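Local coordinates for BluB-like flavoprotein (Clostridium difficile 630, PDB 3EO8) that binds flavin mononucleotide and, as a member of the nitroreductase family, probably acts as an oxidoreductase, at residues H47-A61 and L95-F107. Numbering follows the deposited sequence. Where two conformers were deposited one is given.
Sequences HFVVIKRRDLMEKIA and LFYLKAPVLVLVF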
loop_
_atom_site.group_PDB
_atom_site.type_symbol
_atom_site.label_atom_id
_atom_site.label_comp_id
_atom_site.label_asym_id
_atom_site.label_seq_id
_atom_site.Cartn_x
_atom_site.Cartn_y
_atom_site.Cartn_z
ATOM N N HIS A 47 -4.124 10.483 -7.360
ATOM C CA HIS A 47 -3.955 11.530 -8.377
ATOM C C HIS A 47 -2.485 11.929 -8.368
ATOM O O HIS A 47 -1.943 12.285 -7.330
ATOM C CB HIS A 47 -4.838 12.773 -8.108
ATOM C CG HIS A 47 -4.884 13.718 -9.271
ATOM N ND1 HIS A 47 -5.784 13.580 -10.303
ATOM C CD2 HIS A 47 -4.101 14.770 -9.593
ATOM C CE1 HIS A 47 -5.573 14.528 -11.199
ATOM N NE2 HIS A 47 -4.557 15.263 -10.791
ATOM N N PHE A 48 -1.838 11.871 -9.523
ATOM C CA PHE A 48 -0.418 12.147 -9.613
ATOM C C PHE A 48 -0.179 13.549 -10.176
ATOM O O PHE A 48 -0.530 13.814 -11.333
ATOM C CB PHE A 48 0.272 11.102 -10.524
ATOM C CG PHE A 48 0.174 9.706 -9.991
ATOM C CD1 PHE A 48 -1.005 8.971 -10.131
ATOM C CD2 PHE A 48 1.235 9.137 -9.308
ATOM C CE1 PHE A 48 -1.116 7.699 -9.579
ATOM C CE2 PHE A 48 1.135 7.867 -8.765
ATOM C CZ PHE A 48 -0.038 7.145 -8.893
ATOM N N VAL A 49 0.454 14.412 -9.379
ATOM C CA VAL A 49 0.800 15.763 -9.790
ATOM C C VAL A 49 2.261 15.806 -10.157
ATOM O O VAL A 49 3.119 15.611 -9.316
ATOM C CB VAL A 49 0.497 16.787 -8.674
ATOM C CG1 VAL A 49 0.849 18.213 -9.119
ATOM C CG2 VAL A 49 -0.962 16.695 -8.277
ATOM N N VAL A 50 2.549 16.027 -11.437
ATOM C CA VAL A 50 3.910 15.936 -11.929
ATOM C C VAL A 50 4.575 17.310 -12.037
ATOM O O VAL A 50 4.093 18.191 -12.762
ATOM C CB VAL A 50 3.902 15.294 -13.315
ATOM C CG1 VAL A 50 5.331 15.190 -13.837
ATOM C CG2 VAL A 50 3.272 13.909 -13.241
ATOM N N ILE A 51 5.680 17.499 -11.321
ATOM C CA ILE A 51 6.338 18.788 -11.267
ATOM C C ILE A 51 7.751 18.708 -11.776
ATOM O O ILE A 51 8.529 17.884 -11.320
ATOM C CB ILE A 51 6.378 19.324 -9.815
ATOM C CG1 ILE A 51 4.977 19.512 -9.287
ATOM C CG2 ILE A 51 7.115 20.670 -9.739
ATOM C CD1 ILE A 51 4.914 19.597 -7.769
ATOM N N LYS A 52 8.072 19.592 -12.728
ATOM C CA LYS A 52 9.435 19.823 -13.175
ATOM C C LYS A 52 9.897 21.256 -12.882
ATOM O O LYS A 52 11.085 21.573 -13.052
ATOM C CB LYS A 52 9.559 19.520 -14.678
ATOM C CG LYS A 52 9.511 18.034 -15.033
ATOM C CD LYS A 52 9.485 17.834 -16.551
ATOM C CE LYS A 52 9.316 16.389 -16.959
ATOM N NZ LYS A 52 9.415 16.299 -18.445
ATOM N N ARG A 53 8.982 22.100 -12.416
ATOM C CA ARG A 53 9.303 23.513 -12.205
ATOM C C ARG A 53 10.199 23.653 -10.976
ATOM O O ARG A 53 9.795 23.364 -9.864
ATOM C CB ARG A 53 8.018 24.342 -12.054
ATOM C CG ARG A 53 8.226 25.830 -12.257
ATOM C CD ARG A 53 7.079 26.658 -11.682
ATOM N NE ARG A 53 5.820 26.453 -12.389
ATOM C CZ ARG A 53 4.608 26.635 -11.868
ATOM N NH1 ARG A 53 4.449 26.988 -10.596
ATOM N NH2 ARG A 53 3.541 26.433 -12.617
ATOM N N ARG A 54 11.441 24.100 -11.189
ATOM C CA ARG A 54 12.441 24.117 -10.098
ATOM C C ARG A 54 11.994 24.974 -8.941
ATOM O O ARG A 54 12.161 24.582 -7.785
ATOM C CB ARG A 54 13.816 24.631 -10.520
ATOM C CG ARG A 54 14.565 23.821 -11.538
ATOM C CD ARG A 54 14.802 22.376 -11.104
ATOM N NE ARG A 54 15.217 22.179 -9.722
ATOM C CZ ARG A 54 15.505 20.975 -9.213
ATOM N NH1 ARG A 54 15.455 19.886 -9.987
ATOM N NH2 ARG A 54 15.835 20.857 -7.919
ATOM N N ASP A 55 11.415 26.137 -9.228
ATOM C CA ASP A 55 11.113 27.041 -8.134
ATOM C C ASP A 55 10.027 26.483 -7.236
ATOM O O ASP A 55 10.002 26.799 -6.059
ATOM C CB ASP A 55 10.736 28.436 -8.616
ATOM C CG ASP A 55 9.341 28.491 -9.144
ATOM O OD1 ASP A 55 9.148 28.030 -10.287
ATOM O OD2 ASP A 55 8.441 28.957 -8.392
ATOM N N LEU A 56 9.089 25.719 -7.797
ATOM C CA LEU A 56 8.052 25.078 -6.984
ATOM C C LEU A 56 8.665 23.978 -6.110
ATOM O O LEU A 56 8.344 23.839 -4.938
ATOM C CB LEU A 56 6.948 24.528 -7.899
ATOM C CG LEU A 56 5.781 23.783 -7.287
ATOM C CD1 LEU A 56 5.144 24.555 -6.130
ATOM C CD2 LEU A 56 4.764 23.509 -8.393
HETATM N N MSE A 57 9.575 23.198 -6.681
HETATM C CA MSE A 57 10.308 22.180 -5.901
HETATM C C MSE A 57 11.046 22.828 -4.733
HETATM O O MSE A 57 11.087 22.281 -3.629
HETATM C CB MSE A 57 11.298 21.418 -6.812
HETATM C CG MSE A 57 10.598 20.493 -7.767
HETATM SE SE MSE A 57 11.739 19.808 -9.197
HETATM C CE MSE A 57 12.687 18.546 -8.115
ATOM N N GLU A 58 11.602 24.014 -4.947
ATOM C CA GLU A 58 12.344 24.677 -3.877
ATOM C C GLU A 58 11.381 25.246 -2.853
ATOM O O GLU A 58 11.668 25.264 -1.649
ATOM C CB GLU A 58 13.201 25.816 -4.429
ATOM C CG GLU A 58 14.284 25.342 -5.393
ATOM C CD GLU A 58 15.475 24.707 -4.700
ATOM O OE1 GLU A 58 15.541 24.772 -3.443
ATOM O OE2 GLU A 58 16.349 24.150 -5.420
ATOM N N LYS A 59 10.247 25.768 -3.327
ATOM C CA LYS A 59 9.233 26.277 -2.423
ATOM C C LYS A 59 8.695 25.193 -1.496
ATOM O O LYS A 59 8.426 25.442 -0.332
ATOM C CB LYS A 59 8.098 26.965 -3.208
ATOM C CG LYS A 59 8.498 28.355 -3.695
ATOM C CD LYS A 59 7.486 28.968 -4.639
ATOM C CE LYS A 59 7.912 30.380 -5.099
ATOM N NZ LYS A 59 8.902 30.309 -6.219
ATOM N N ILE A 60 8.548 23.990 -2.020
ATOM C CA ILE A 60 8.033 22.844 -1.249
ATOM C C ILE A 60 9.088 22.497 -0.182
ATOM O O ILE A 60 8.782 22.261 0.971
ATOM C CB ILE A 60 7.680 21.685 -2.194
ATOM C CG1 ILE A 60 6.399 22.026 -2.986
ATOM C CG2 ILE A 60 7.482 20.366 -1.443
ATOM C CD1 ILE A 60 6.170 21.122 -4.188
ATOM N N ALA A 61 10.341 22.520 -0.585
ATOM C CA ALA A 61 11.452 22.222 0.336
ATOM C C ALA A 61 11.462 23.209 1.487
ATOM O O ALA A 61 11.556 22.826 2.667
ATOM C CB ALA A 61 12.775 22.220 -0.446
ATOM N N LEU A 95 15.078 15.880 1.876
ATOM C CA LEU A 95 15.336 16.997 0.992
ATOM C C LEU A 95 16.238 16.619 -0.197
ATOM O O LEU A 95 16.491 17.460 -1.050
ATOM C CB LEU A 95 15.907 18.187 1.748
ATOM C CG LEU A 95 14.997 18.863 2.782
ATOM C CD1 LEU A 95 15.815 19.946 3.563
ATOM C CD2 LEU A 95 13.790 19.450 2.090
ATOM N N PHE A 96 16.708 15.368 -0.245
ATOM C CA PHE A 96 17.477 14.870 -1.392
ATOM C C PHE A 96 16.684 14.847 -2.688
ATOM O O PHE A 96 17.273 14.773 -3.761
ATOM C CB PHE A 96 18.000 13.445 -1.143
ATOM C CG PHE A 96 16.939 12.422 -1.239
ATOM C CD1 PHE A 96 16.590 11.891 -2.469
ATOM C CD2 PHE A 96 16.215 12.060 -0.122
ATOM C CE1 PHE A 96 15.585 10.986 -2.592
ATOM C CE2 PHE A 96 15.195 11.146 -0.228
ATOM C CZ PHE A 96 14.862 10.620 -1.463
ATOM N N TYR A 97 15.357 14.903 -2.617
ATOM C CA TYR A 97 14.541 14.895 -3.837
ATOM C C TYR A 97 14.906 16.026 -4.798
ATOM O O TYR A 97 14.660 15.917 -6.001
ATOM C CB TYR A 97 13.034 14.937 -3.532
ATOM C CG TYR A 97 12.472 16.300 -3.147
ATOM C CD1 TYR A 97 12.159 17.253 -4.100
ATOM C CD2 TYR A 97 12.226 16.607 -1.836
ATOM C CE1 TYR A 97 11.643 18.508 -3.753
ATOM C CE2 TYR A 97 11.710 17.835 -1.461
ATOM C CZ TYR A 97 11.424 18.793 -2.421
ATOM O OH TYR A 97 10.932 20.046 -2.051
ATOM N N LEU A 98 15.488 17.108 -4.285
ATOM C CA LEU A 98 15.845 18.241 -5.122
ATOM C C LEU A 98 16.934 17.857 -6.135
ATOM O O LEU A 98 17.156 18.552 -7.106
ATOM C CB LEU A 98 16.349 19.387 -4.265
ATOM C CG LEU A 98 15.254 20.041 -3.423
ATOM C CD1 LEU A 98 15.900 20.835 -2.291
ATOM C CD2 LEU A 98 14.372 20.937 -4.304
ATOM N N LYS A 99 17.594 16.731 -5.879
ATOM C CA LYS A 99 18.628 16.203 -6.773
ATOM C C LYS A 99 18.060 15.608 -8.050
ATOM O O LYS A 99 18.829 15.354 -8.992
ATOM C CB LYS A 99 19.456 15.153 -6.034
ATOM C CG LYS A 99 20.188 15.697 -4.808
ATOM C CD LYS A 99 20.995 14.622 -4.078
ATOM C CE LYS A 99 21.832 15.297 -2.996
ATOM N NZ LYS A 99 22.469 14.363 -2.026
ATOM N N ALA A 100 16.748 15.358 -8.080
ATOM C CA ALA A 100 16.072 14.794 -9.252
ATOM C C ALA A 100 15.451 15.881 -10.125
ATOM O O ALA A 100 15.092 16.944 -9.627
ATOM C CB ALA A 100 15.011 13.803 -8.815
ATOM N N PRO A 101 15.300 15.602 -11.435
ATOM C CA PRO A 101 14.600 16.481 -12.355
ATOM C C PRO A 101 13.086 16.526 -12.192
ATOM O O PRO A 101 12.470 17.469 -12.643
ATOM C CB PRO A 101 14.990 15.923 -13.735
ATOM C CG PRO A 101 15.256 14.451 -13.486
ATOM C CD PRO A 101 15.818 14.385 -12.091
ATOM N N VAL A 102 12.487 15.535 -11.545
ATOM C CA VAL A 102 11.027 15.467 -11.434
ATOM C C VAL A 102 10.632 15.141 -10.016
ATOM O O VAL A 102 11.222 14.259 -9.401
ATOM C CB VAL A 102 10.433 14.383 -12.365
ATOM C CG1 VAL A 102 8.914 14.300 -12.205
ATOM C CG2 VAL A 102 10.849 14.620 -13.812
ATOM N N LEU A 103 9.647 15.871 -9.506
ATOM C CA LEU A 103 8.977 15.583 -8.243
ATOM C C LEU A 103 7.531 15.233 -8.578
ATOM O O LEU A 103 6.852 16.009 -9.229
ATOM C CB LEU A 103 8.973 16.785 -7.305
ATOM C CG LEU A 103 8.284 16.590 -5.972
ATOM C CD1 LEU A 103 8.966 15.438 -5.212
ATOM C CD2 LEU A 103 8.265 17.901 -5.166
ATOM N N VAL A 104 7.058 14.081 -8.104
ATOM C CA VAL A 104 5.664 13.721 -8.283
ATOM C C VAL A 104 4.992 13.745 -6.916
ATOM O O VAL A 104 5.465 13.124 -5.980
ATOM C CB VAL A 104 5.506 12.349 -8.910
ATOM C CG1 VAL A 104 4.032 12.086 -9.195
ATOM C CG2 VAL A 104 6.379 12.228 -10.200
ATOM N N LEU A 105 3.906 14.483 -6.777
ATOM C CA LEU A 105 3.151 14.469 -5.557
ATOM C C LEU A 105 2.008 13.534 -5.795
ATOM O O LEU A 105 1.231 13.721 -6.759
ATOM C CB LEU A 105 2.616 15.855 -5.209
ATOM C CG LEU A 105 3.648 16.971 -5.109
ATOM C CD1 LEU A 105 2.920 18.255 -4.790
ATOM C CD2 LEU A 105 4.697 16.666 -4.102
ATOM N N VAL A 106 1.911 12.519 -4.950
ATOM C CA VAL A 106 0.870 11.533 -5.096
ATOM C C VAL A 106 -0.188 11.850 -4.070
ATOM O O VAL A 106 0.019 11.660 -2.850
ATOM C CB VAL A 106 1.375 10.099 -4.924
ATOM C CG1 VAL A 106 0.305 9.194 -5.381
ATOM C CG2 VAL A 106 2.651 9.865 -5.786
ATOM N N PHE A 107 -1.308 12.373 -4.571
ATOM C CA PHE A 107 -2.474 12.674 -3.738
ATOM C C PHE A 107 -3.350 11.435 -3.626
ATOM O O PHE A 107 -3.352 10.579 -4.496
ATOM C CB PHE A 107 -3.297 13.837 -4.311
ATOM C CG PHE A 107 -2.738 15.194 -3.976
ATOM C CD1 PHE A 107 -1.595 15.666 -4.608
ATOM C CD2 PHE A 107 -3.331 15.980 -3.007
ATOM C CE1 PHE A 107 -1.075 16.928 -4.301
ATOM C CE2 PHE A 107 -2.814 17.215 -2.665
ATOM C CZ PHE A 107 -1.681 17.707 -3.317
HETATM O O HOH W 1 13.229 19.818 -12.956
#
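Y97 reaches helix 54-75 through its hydroxyl: Y97 OH donates to M57 O at 2.7 Å, in the carbonyl plane. That oxygen also accepts the helical N-H of A61, so two donors grip it. With CG of Y97 between backbone N and carbonyl carbon (chi1 78°), the phenol extends to the helix, where I60 CG2 and A61 CB lie obliquely to its ring.

A second clamp comes from R54, whose chain bends at chi2 and chi3 and turns the guanidinium back onto the 3-10 segment 95-99 and the loop after it. R54 NH2 meets a lone pair of L98 O at 2.8 Å, and R54 NH1 reaches A100 O at 3.0 Å, tilted from that carbonyl plane. The selenium of selenomethionine M57 lies over one face of the R54 guanidinium, offset toward its rim; M57 CG packs on L103 CB at 4.1 Å.

Strand segments 47-51 and 102-107 run antiparallel, at 159°. H47-F107, V49-L105 and I51-L103 are hydrogen-bonded pairs, the V49 N to L105 O bond (2.8 Å) being nearly straight, with an N-H...O angle of 175°. On the H47, V49 and I51 face, I51 CD1 touches L105 CD1 at 3.8 Å, and I60 CD1 closes over L103 CD2. On the other face, V106 CG1 makes a CH-pi contact with the F48 ring, 4.1 Å from its centroid, and helix 24-35 packs against F48 and V50.

Beyond F48-V50, a parallel strand of the second subunit continues the sheet, while F96, beside Y97, touches FMN. Apolar packing and satisfied main-chain carbonyls thus tie the 3-10 segment that carries F96 to a sheet shared across the dimer.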